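Local coordinates for protein transketolase (Campylobacter jejuni, PDB 3L84) that belongs to the transketolase family, whose chains combine two domains of the thiamine diphosphate-binding type with a separate C-terminal domain, at residues A[56-65]-A[141-150]. Numbering follows the deposited sequence. Where two conformers were deposited one is given.
Sequences LNRDRLVFSG and LIDHKIYCLC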
loop_
_atom_site.group_PDB
_atom_site.type_symbol
_atom_site.label_atom_id
_atom_site.label_comp_id
_atom_site.label_asym_id
_atom_site.label_seq_id
_atom_site.Cartn_x
_atom_site.Cartn_y
_atom_site.Cartn_z
ATOM N N LEU A 56 -0.601 -27.531 -17.793
ATOM C CA LEU A 56 -1.157 -27.223 -16.466
ATOM C C LEU A 56 -0.315 -27.748 -15.310
ATOM O O LEU A 56 -0.323 -27.149 -14.243
ATOM C CB LEU A 56 -2.569 -27.797 -16.361
ATOM C CG LEU A 56 -3.381 -27.359 -15.163
ATOM C CD1 LEU A 56 -3.689 -25.861 -15.187
ATOM C CD2 LEU A 56 -4.695 -28.140 -15.162
ATOM N N ASN A 57 0.361 -28.878 -15.498
ATOM C CA ASN A 57 1.115 -29.515 -14.427
ATOM C C ASN A 57 2.617 -29.236 -14.502
ATOM O O ASN A 57 3.391 -29.954 -13.888
ATOM C CB ASN A 57 0.825 -31.024 -14.331
ATOM C CG ASN A 57 1.276 -31.627 -13.000
ATOM O OD1 ASN A 57 1.081 -31.049 -11.953
ATOM N ND2 ASN A 57 1.904 -32.812 -13.049
ATOM N N ARG A 58 3.007 -28.221 -15.241
ATOM C CA ARG A 58 4.394 -27.768 -15.233
ATOM C C ARG A 58 4.811 -27.252 -13.856
ATOM O O ARG A 58 4.001 -26.700 -13.110
ATOM C CB ARG A 58 4.605 -26.655 -16.251
ATOM C CG ARG A 58 3.943 -25.355 -15.898
ATOM C CD ARG A 58 3.925 -24.401 -17.059
ATOM N NE ARG A 58 3.397 -23.083 -16.697
ATOM C CZ ARG A 58 2.112 -22.794 -16.773
ATOM N NH1 ARG A 58 1.209 -23.696 -17.101
ATOM N NH2 ARG A 58 1.678 -21.578 -16.505
ATOM N N ASP A 59 6.084 -27.387 -13.513
ATOM C CA ASP A 59 6.609 -26.604 -12.405
ATOM C C ASP A 59 6.492 -25.113 -12.740
ATOM O O ASP A 59 6.669 -24.717 -13.892
ATOM C CB ASP A 59 8.071 -26.908 -12.148
ATOM C CG ASP A 59 8.322 -28.284 -11.598
ATOM O OD1 ASP A 59 7.405 -28.962 -11.060
ATOM O OD2 ASP A 59 9.482 -28.757 -11.707
ATOM N N ARG A 60 6.207 -24.302 -11.737
ATOM C CA ARG A 60 6.082 -22.851 -11.901
ATOM C C ARG A 60 7.362 -22.213 -11.333
ATOM O O ARG A 60 7.649 -22.359 -10.153
ATOM C CB ARG A 60 4.839 -22.267 -11.193
ATOM C CG ARG A 60 3.455 -22.922 -11.449
ATOM C CD ARG A 60 3.094 -22.834 -12.879
ATOM N NE ARG A 60 1.651 -22.987 -13.175
ATOM C CZ ARG A 60 0.996 -24.146 -13.309
ATOM N NH1 ARG A 60 1.606 -25.301 -13.084
ATOM N NH2 ARG A 60 -0.278 -24.177 -13.713
ATOM N N LEU A 61 8.097 -21.466 -12.150
ATOM C CA LEU A 61 9.298 -20.763 -11.776
ATOM C C LEU A 61 8.975 -19.287 -11.682
ATOM O O LEU A 61 8.422 -18.726 -12.622
ATOM C CB LEU A 61 10.375 -20.988 -12.820
ATOM C CG LEU A 61 11.702 -20.255 -12.681
ATOM C CD1 LEU A 61 12.362 -20.651 -11.394
ATOM C CD2 LEU A 61 12.582 -20.529 -13.930
ATOM N N VAL A 62 9.289 -18.664 -10.559
ATOM C CA VAL A 62 9.072 -17.229 -10.336
ATOM C C VAL A 62 10.375 -16.532 -9.924
ATOM O O VAL A 62 10.970 -16.879 -8.895
ATOM C CB VAL A 62 8.049 -16.970 -9.239
ATOM C CG1 VAL A 62 7.844 -15.443 -8.995
ATOM C CG2 VAL A 62 6.688 -17.645 -9.552
ATOM N N PHE A 63 10.795 -15.537 -10.683
ATOM C CA PHE A 63 11.898 -14.632 -10.296
ATOM C C PHE A 63 11.283 -13.466 -9.537
ATOM O O PHE A 63 10.804 -12.538 -10.165
ATOM C CB PHE A 63 12.629 -14.087 -11.528
ATOM C CG PHE A 63 13.665 -14.989 -12.121
ATOM C CD1 PHE A 63 13.390 -16.289 -12.470
ATOM C CD2 PHE A 63 14.930 -14.479 -12.452
ATOM C CE1 PHE A 63 14.401 -17.121 -13.047
ATOM C CE2 PHE A 63 15.896 -15.281 -13.034
ATOM C CZ PHE A 63 15.621 -16.599 -13.324
ATOM N N SER A 64 11.293 -13.456 -8.212
ATOM C CA SER A 64 10.709 -12.347 -7.488
ATOM C C SER A 64 11.485 -11.054 -7.697
ATOM O O SER A 64 10.897 -9.983 -7.782
ATOM C CB SER A 64 10.578 -12.692 -6.005
ATOM O OG SER A 64 9.823 -11.675 -5.344
ATOM N N GLY A 65 12.796 -11.178 -7.819
ATOM C CA GLY A 65 13.637 -10.055 -8.167
ATOM C C GLY A 65 13.595 -9.924 -9.676
ATOM O O GLY A 65 14.461 -10.462 -10.379
ATOM N N LEU A 141 -3.031 -35.976 -11.192
ATOM C CA LEU A 141 -2.960 -34.959 -12.236
ATOM C C LEU A 141 -2.207 -33.688 -11.819
ATOM O O LEU A 141 -1.712 -32.938 -12.666
ATOM C CB LEU A 141 -4.360 -34.564 -12.696
ATOM C CG LEU A 141 -5.144 -35.642 -13.432
ATOM C CD1 LEU A 141 -6.493 -35.099 -13.931
ATOM C CD2 LEU A 141 -4.314 -36.261 -14.571
ATOM N N ILE A 142 -2.165 -33.374 -10.525
ATOM C CA ILE A 142 -1.485 -32.165 -10.062
ATOM C C ILE A 142 -0.470 -32.532 -9.009
ATOM O O ILE A 142 -0.824 -33.011 -7.932
ATOM C CB ILE A 142 -2.453 -31.114 -9.517
ATOM C CG1 ILE A 142 -3.453 -30.693 -10.601
ATOM C CG2 ILE A 142 -1.676 -29.892 -8.982
ATOM C CD1 ILE A 142 -2.898 -29.840 -11.749
ATOM N N ASP A 143 0.800 -32.376 -9.350
ATOM C CA ASP A 143 1.898 -32.815 -8.455
ATOM C C ASP A 143 3.199 -32.005 -8.575
ATOM O O ASP A 143 4.238 -32.408 -8.073
ATOM C CB ASP A 143 2.149 -34.299 -8.580
ATOM C CG ASP A 143 2.750 -34.670 -9.890
ATOM O OD1 ASP A 143 3.075 -33.761 -10.695
ATOM O OD2 ASP A 143 2.913 -35.898 -10.142
ATOM N N HIS A 144 3.125 -30.836 -9.146
ATOM C CA HIS A 144 4.315 -30.098 -9.560
ATOM C C HIS A 144 4.827 -29.232 -8.394
ATOM O O HIS A 144 4.208 -29.121 -7.324
ATOM C CB HIS A 144 3.949 -29.229 -10.764
ATOM C CG HIS A 144 2.956 -28.168 -10.450
ATOM N ND1 HIS A 144 3.302 -26.952 -9.889
ATOM C CD2 HIS A 144 1.604 -28.155 -10.556
ATOM C CE1 HIS A 144 2.211 -26.224 -9.732
ATOM N NE2 HIS A 144 1.160 -26.932 -10.118
ATOM N N LYS A 145 5.994 -28.650 -8.610
ATOM C CA LYS A 145 6.611 -27.724 -7.655
ATOM C C LYS A 145 6.415 -26.284 -8.073
ATOM O O LYS A 145 6.046 -25.985 -9.219
ATOM C CB LYS A 145 8.099 -28.038 -7.533
ATOM C CG LYS A 145 8.396 -29.430 -7.014
ATOM C CD LYS A 145 7.981 -29.651 -5.564
ATOM C CE LYS A 145 8.292 -31.075 -5.074
ATOM N NZ LYS A 145 7.782 -31.250 -3.700
ATOM N N ILE A 146 6.700 -25.391 -7.126
ATOM C CA ILE A 146 6.758 -23.944 -7.332
ATOM C C ILE A 146 8.091 -23.493 -6.796
ATOM O O ILE A 146 8.384 -23.699 -5.599
ATOM C CB ILE A 146 5.635 -23.195 -6.621
ATOM C CG1 ILE A 146 4.239 -23.654 -7.115
ATOM C CG2 ILE A 146 5.820 -21.685 -6.834
ATOM C CD1 ILE A 146 3.685 -24.965 -6.621
ATOM N N TYR A 147 8.958 -23.017 -7.676
ATOM C CA TYR A 147 10.297 -22.520 -7.341
ATOM C C TYR A 147 10.300 -21.015 -7.432
ATOM O O TYR A 147 9.887 -20.436 -8.437
ATOM C CB TYR A 147 11.346 -23.064 -8.321
ATOM C CG TYR A 147 11.550 -24.549 -8.275
ATOM C CD1 TYR A 147 12.333 -25.141 -7.289
ATOM C CD2 TYR A 147 10.978 -25.386 -9.234
ATOM C CE1 TYR A 147 12.556 -26.510 -7.283
ATOM C CE2 TYR A 147 11.164 -26.756 -9.211
ATOM C CZ TYR A 147 11.946 -27.327 -8.218
ATOM O OH TYR A 147 12.191 -28.702 -8.139
ATOM N N CYS A 148 10.765 -20.348 -6.385
ATOM C CA CYS A 148 10.869 -18.906 -6.413
ATOM C C CYS A 148 12.268 -18.484 -6.064
ATOM O O CYS A 148 12.794 -18.946 -5.036
ATOM C CB CYS A 148 9.915 -18.312 -5.383
ATOM S SG CYS A 148 9.911 -16.532 -5.256
ATOM N N LEU A 149 12.877 -17.639 -6.889
ATOM C CA LEU A 149 14.171 -17.037 -6.545
ATOM C C LEU A 149 13.927 -15.655 -6.003
ATOM O O LEU A 149 13.216 -14.871 -6.608
ATOM C CB LEU A 149 15.089 -16.934 -7.764
ATOM C CG LEU A 149 15.824 -18.175 -8.254
ATOM C CD1 LEU A 149 14.879 -19.369 -8.473
ATOM C CD2 LEU A 149 16.591 -17.806 -9.543
ATOM N N CYS A 150 14.493 -15.360 -4.846
ATOM C CA CYS A 150 14.305 -14.052 -4.205
ATOM C C CYS A 150 15.609 -13.537 -3.636
ATOM O O CYS A 150 16.586 -14.263 -3.576
ATOM C CB CYS A 150 13.196 -14.137 -3.136
ATOM S SG CYS A 150 13.723 -14.951 -1.612
HETATM O O HOH W 1 10.923 -30.201 -9.955
HETATM O O HOH W 2 14.621 -13.264 -8.769
#
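Asn57 and Asp143 clasp each other ahead of the strands: Asn57 OD1 accepts from the backbone N of Asp143 (2.9 Å, N-H...O 169°), while Asn57 ND2 donates to Asp143 OD1 at 2.8 Å from above the carboxylate plane. Engaging both ends of the amide fixes its rotation. Asn57 OD1 also lies at the edge of the His144 ring; over one face, toward the rim, lies Arg60 NH1, its guanidinium stacked on the ring with centres 4.6 Å apart and planes at 27°. Arg58 O shares that face, 3.2 Å from His144 CG, and by accepting from NH1 helps place the guanidinium there. The bend at chi2 (-61°) brings the arginine back over its own segment, where NH1 and NH2 both donate to Leu56 O. A nearly straight bond from His144 ND1 to Lys145 O holds the imidazole, and the same oxygen accepts from Arg60 N. Tyr404 holds both groups from outside: its OH pairs with His144 NE2, its backbone O accepts from Arg60 NH2, and its ring makes a cation-pi contact with Arg60.

Asp59 OD1 accepts from Lys145 N at 2.8 Å; a water joins Asp59 OD2 to Tyr147 OH, and Lys47 N also donates to OD2. From there the backbones run as a parallel ladder to Ser64 N and Leu149 O. On one face Leu149 CD2 sits over the Phe63 ring, 4.2 Å from its centroid; on the other, Val62 and Cys148 pack against helix 118-137. The pairing illustrates an edge strand joined to its neighbour in the parallel sheet of a thiamine diphosphate-binding alpha/beta domain.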